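Local structure of nonribosomal peptide synthase (5JJP) at residues Arg222-Ser227 with Thr272-Val277; Phe258-Leu263 with Arg286-Leu291. The protein probably activates an aliphatic beta-amino acid as its adenylate at the expense of ATP, as an adenylation enzyme of nonribosomal peptide synthesis. One frame throughout, in Å; residues are numbered along the deposited sequence.

Both contacts belong to the same alpha/beta part of the adenylating-enzyme (ANL) fold, and their centres lie 15 Å apart. Interaction 1 pairs two neighbouring parallel strands inside a six-stranded mixed sheet; interaction 2 joins the helix that leads into the second of those strands to the helical turns that follow it. The segments therefore alternate along the chain: strand 222-225, helix 259-268, strand 273-276, then helices 282-287 and 289-293. The two meet directly where Thr226 CG2 packs 4.1 Å from Phe262 CE1. Interaction 1 is buried, its centre about 12 Å from the centre of the chain; that of interaction 2, at the surface, is about 26 Å away.

Interaction 1: residues Arg222-Ser227 with Thr272-Val277; sequences RVAVTS and TQVHGV
Val223 and His275 make the most distinctive side-chain contact between these parallel strands. Val223 CG1, set anti to the backbone N (chi1 -179°), sits over the centre of the imidazole, 3.5 Å from the ring centroid, in a CH-pi contact. Within its own strand, His275 NE2 donates to Gln273 OE1, 2.8 Å away at the ring edge and close to its plane. Gln273 reaches it because its chain runs extended beside Val223, while its NE2 is bonded to Leu216 O and Ser300 OG. Replacing His275 by an alanine would probably leave Val223 CG1 without its aromatic partner and Gln273 OE1 without this N-H donor.

On the other face, Ala224 CB meets Val274 CG2 at 4.2 Å, and both rest on Leu266 of helix 259-268, where small and beta-branched residues suit close strand-helix packing. With helix 232-243 against Val223 and Val225, the parallel strands lie between helices, as in an alpha/beta sandwich. The backbone ladder is regular in the middle, with His275 N donating almost straight to Ala224 O at 2.9 Å. Threonines reinforce it on both sides of these pairs. Thr272 OG1, between the backbone N and carbonyl carbon (chi1 62°), accepts from Arg222 N at 2.9 Å and also bonds Asp221. Thr226 OG1 donates to His275 O at 2.6 Å in the carbonyl plane, on a lone pair, and Thr226 N bonds the same oxygen. Gly276 CA passes 3.2 Å from Thr226 OG1, with phi near 180°; both suit a residue without a side chain.

Two donors thus grip His275 O, and the imidazole has its NE2-H bonded to Gln273 OE1, which probably limits its rotation, although the buried ND1 finds no partner.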
# COMPACT_ATOMS: atom_id res chain seq x y z
N ARG A 222 5.47 -3.49 15.83
CA ARG A 222 6.42 -2.64 15.12
C ARG A 222 6.65 -3.33 13.80
O ARG A 222 7.12 -4.46 13.76
CB ARG A 222 7.70 -2.51 15.90
CG ARG A 222 7.47 -1.91 17.27
CD ARG A 222 8.76 -1.76 18.04
NE ARG A 222 8.85 -0.41 18.57
CZ ARG A 222 9.98 0.30 18.67
NH1 ARG A 222 11.14 -0.14 18.19
NH2 ARG A 222 9.91 1.52 19.18
N VAL A 223 6.33 -2.67 12.70
CA VAL A 223 6.23 -3.34 11.40
C VAL A 223 7.35 -2.94 10.50
O VAL A 223 7.53 -1.75 10.21
CB VAL A 223 4.93 -3.00 10.73
CG1 VAL A 223 4.79 -3.72 9.38
CG2 VAL A 223 3.78 -3.37 11.67
N ALA A 224 8.16 -3.92 10.09
CA ALA A 224 9.19 -3.69 9.13
C ALA A 224 8.53 -3.75 7.75
O ALA A 224 8.07 -4.80 7.33
CB ALA A 224 10.24 -4.75 9.24
N VAL A 225 8.56 -2.64 7.02
CA VAL A 225 8.11 -2.57 5.60
C VAL A 225 9.34 -2.66 4.68
O VAL A 225 10.16 -1.78 4.61
CB VAL A 225 7.35 -1.26 5.39
CG1 VAL A 225 6.85 -1.14 3.93
CG2 VAL A 225 6.19 -1.15 6.37
N THR A 226 9.53 -3.78 4.02
CA THR A 226 10.70 -3.97 3.23
C THR A 226 10.58 -3.44 1.80
O THR A 226 11.56 -3.21 1.15
CB THR A 226 11.05 -5.46 3.15
OG1 THR A 226 9.96 -6.16 2.58
CG2 THR A 226 11.35 -6.01 4.57
N SER A 227 9.37 -3.28 1.32
CA SER A 227 9.19 -2.97 -0.09
C SER A 227 9.44 -1.47 -0.32
O SER A 227 9.14 -0.62 0.54
CB SER A 227 7.85 -3.51 -0.61
OG SER A 227 6.88 -2.54 -0.47
N THR A 272 8.24 -6.73 15.37
CA THR A 272 7.29 -7.83 15.63
C THR A 272 6.66 -8.39 14.38
O THR A 272 6.22 -9.53 14.37
CB THR A 272 6.16 -7.41 16.56
OG1 THR A 272 5.40 -6.36 15.96
CG2 THR A 272 6.74 -6.91 17.92
N GLN A 273 6.62 -7.62 13.30
CA GLN A 273 5.99 -8.12 12.07
C GLN A 273 6.76 -7.67 10.86
O GLN A 273 7.20 -6.53 10.78
CB GLN A 273 4.55 -7.62 12.00
CG GLN A 273 3.78 -8.14 10.79
CD GLN A 273 2.32 -7.75 10.84
OE1 GLN A 273 1.92 -6.80 10.20
NE2 GLN A 273 1.54 -8.44 11.66
N VAL A 274 7.01 -8.61 9.96
CA VAL A 274 7.73 -8.29 8.76
C VAL A 274 6.80 -8.41 7.56
O VAL A 274 6.07 -9.39 7.42
CB VAL A 274 8.93 -9.18 8.54
CG1 VAL A 274 9.49 -8.92 7.14
CG2 VAL A 274 9.99 -8.90 9.55
N HIS A 275 6.79 -7.38 6.73
CA HIS A 275 6.10 -7.37 5.45
C HIS A 275 7.14 -7.46 4.35
O HIS A 275 8.14 -6.74 4.37
CB HIS A 275 5.36 -6.04 5.22
CG HIS A 275 4.19 -5.82 6.12
ND1 HIS A 275 3.33 -4.76 5.97
CD2 HIS A 275 3.74 -6.52 7.18
CE1 HIS A 275 2.38 -4.83 6.88
NE2 HIS A 275 2.64 -5.88 7.66
N GLY A 276 6.90 -8.32 3.39
CA GLY A 276 7.82 -8.48 2.28
C GLY A 276 7.36 -9.52 1.29
O GLY A 276 6.43 -10.25 1.57
N VAL A 277 8.00 -9.56 0.12
CA VAL A 277 7.79 -10.69 -0.83
C VAL A 277 8.42 -11.96 -0.26
O VAL A 277 9.32 -11.87 0.54
CB VAL A 277 8.35 -10.39 -2.25
CG1 VAL A 277 7.58 -9.23 -2.90
CG2 VAL A 277 9.84 -10.07 -2.23

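Interaction 2: residues Phe258-Leu263 with Arg286-Leu291; sequences FPRRFL and RHEPDL
Arg260 bends at chi3 (139°) and Glu288 folds back at chi2 (-71°), and between them these turns carry guanidinium and carboxylate into contact. Arg260 NH1 comes 2.5 Å from Glu288 OE2 in a salt bridge whose hydrogen bond is weak; so short a distance makes its exact geometry doubtful. The two flat groups stand 82° apart, so one nitrogen, Arg260 NH1, faces both carboxylate oxygens, rather than two nitrogens pairing with two oxygens in one plane. Long side chains suit this position because they reach between the two segments, Glu288 doing so from the N-cap of helix 289-293.

Beneath the charges runs an apolar layer. Leu263 CD1 packs 3.7 Å from Leu291 CB and also touches Glu288 CB, while the methyl Leu291 CD1 lies over the guanidinium face and 4.0 Å from Arg260 CG. Pro259 CB adds a looser contact with Glu288 CG at the first turn of helix 259-268, a place where proline's missing N-H costs no helical bond.

Leucine packing, continued by Leu263 on Leu295, thus joins the helix before strand 273-276 to the helical turns after it, and the ion pair, at the protein surface, probably adds only a modest attraction.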
# COMPACT_ATOMS: atom_id res chain seq x y z
N PHE A 258 21.64 -6.67 2.47
CA PHE A 258 22.75 -7.30 3.16
C PHE A 258 22.21 -8.15 4.34
O PHE A 258 21.86 -7.61 5.38
CB PHE A 258 23.67 -6.18 3.69
CG PHE A 258 24.06 -5.13 2.64
CD1 PHE A 258 25.38 -4.96 2.16
CD2 PHE A 258 23.07 -4.32 2.12
CE1 PHE A 258 25.65 -4.00 1.18
CE2 PHE A 258 23.34 -3.37 1.14
CZ PHE A 258 24.62 -3.21 0.67
N PRO A 259 22.13 -9.49 4.17
CA PRO A 259 21.53 -10.37 5.15
C PRO A 259 21.84 -10.14 6.61
O PRO A 259 20.92 -10.14 7.42
CB PRO A 259 22.00 -11.76 4.73
CG PRO A 259 22.09 -11.64 3.25
CD PRO A 259 22.55 -10.23 2.98
N ARG A 260 23.09 -9.97 6.97
CA ARG A 260 23.44 -9.85 8.36
C ARG A 260 22.97 -8.52 8.85
O ARG A 260 22.55 -8.39 9.99
CB ARG A 260 24.95 -9.99 8.58
CG ARG A 260 25.41 -11.41 8.94
CD ARG A 260 26.96 -11.60 9.03
NE ARG A 260 27.39 -12.45 10.16
CZ ARG A 260 27.53 -13.78 10.13
NH1 ARG A 260 27.27 -14.49 9.03
NH2 ARG A 260 27.94 -14.41 11.22
N ARG A 261 23.06 -7.52 7.99
CA ARG A 261 22.64 -6.15 8.32
C ARG A 261 21.14 -6.05 8.46
O ARG A 261 20.64 -5.30 9.30
CB ARG A 261 23.12 -5.17 7.26
CG ARG A 261 24.35 -4.36 7.65
CD ARG A 261 25.19 -4.06 6.41
NE ARG A 261 24.86 -2.94 5.53
CZ ARG A 261 25.52 -1.78 5.44
NH1 ARG A 261 26.54 -1.50 6.24
NH2 ARG A 261 25.12 -0.88 4.56
N PHE A 262 20.42 -6.83 7.66
CA PHE A 262 18.98 -6.83 7.71
C PHE A 262 18.52 -7.47 9.01
O PHE A 262 17.67 -6.92 9.71
CB PHE A 262 18.39 -7.61 6.51
CG PHE A 262 16.92 -7.79 6.58
CD1 PHE A 262 16.08 -6.68 6.68
CD2 PHE A 262 16.36 -9.06 6.51
CE1 PHE A 262 14.71 -6.84 6.72
CE2 PHE A 262 14.98 -9.22 6.58
CZ PHE A 262 14.17 -8.10 6.68
N LEU A 263 19.05 -8.65 9.30
CA LEU A 263 18.72 -9.39 10.53
C LEU A 263 19.06 -8.62 11.77
O LEU A 263 18.26 -8.58 12.68
CB LEU A 263 19.34 -10.78 10.52
CG LEU A 263 18.81 -11.68 9.39
CD1 LEU A 263 19.67 -12.91 9.17
CD2 LEU A 263 17.39 -12.12 9.65
N ARG A 286 19.16 -19.60 3.42
CA ARG A 286 20.30 -20.22 2.78
C ARG A 286 21.59 -19.86 3.49
O ARG A 286 22.34 -20.74 3.82
CB ARG A 286 20.35 -19.78 1.31
CG ARG A 286 21.60 -20.19 0.55
CD ARG A 286 21.58 -21.61 -0.02
NE ARG A 286 21.53 -21.65 -1.49
CZ ARG A 286 22.48 -21.19 -2.31
NH1 ARG A 286 23.59 -20.62 -1.84
NH2 ARG A 286 22.30 -21.28 -3.63
N HIS A 287 21.85 -18.57 3.69
CA HIS A 287 23.12 -18.10 4.25
C HIS A 287 23.18 -17.97 5.75
O HIS A 287 24.26 -18.10 6.30
CB HIS A 287 23.53 -16.75 3.64
CG HIS A 287 23.82 -16.85 2.18
ND1 HIS A 287 24.95 -17.48 1.70
CD2 HIS A 287 23.10 -16.48 1.09
CE1 HIS A 287 24.93 -17.47 0.38
NE2 HIS A 287 23.82 -16.87 -0.01
N GLU A 288 22.07 -17.66 6.41
CA GLU A 288 22.13 -17.31 7.83
C GLU A 288 20.99 -17.89 8.66
O GLU A 288 20.39 -17.19 9.46
CB GLU A 288 22.14 -15.79 8.00
CG GLU A 288 23.21 -15.03 7.24
CD GLU A 288 24.60 -15.26 7.79
OE1 GLU A 288 24.75 -15.91 8.85
OE2 GLU A 288 25.56 -14.77 7.16
N PRO A 289 20.73 -19.19 8.50
CA PRO A 289 19.59 -19.80 9.16
C PRO A 289 19.61 -19.68 10.68
O PRO A 289 18.53 -19.60 11.27
CB PRO A 289 19.63 -21.26 8.70
CG PRO A 289 21.04 -21.51 8.30
CD PRO A 289 21.57 -20.19 7.82
N ASP A 290 20.78 -19.66 11.32
CA ASP A 290 20.82 -19.53 12.77
C ASP A 290 20.41 -18.15 13.22
O ASP A 290 19.76 -18.01 14.24
CB ASP A 290 22.22 -19.81 13.31
CG ASP A 290 22.60 -21.28 13.20
OD1 ASP A 290 21.69 -22.15 13.17
OD2 ASP A 290 23.82 -21.57 13.17
N LEU A 291 20.79 -17.13 12.47
CA LEU A 291 20.34 -15.78 12.82
C LEU A 291 18.82 -15.60 12.61
O LEU A 291 18.14 -14.94 13.41
CB LEU A 291 21.14 -14.73 12.06
CG LEU A 291 22.66 -14.73 12.36
CD1 LEU A 291 23.37 -13.70 11.50
CD2 LEU A 291 22.91 -14.46 13.83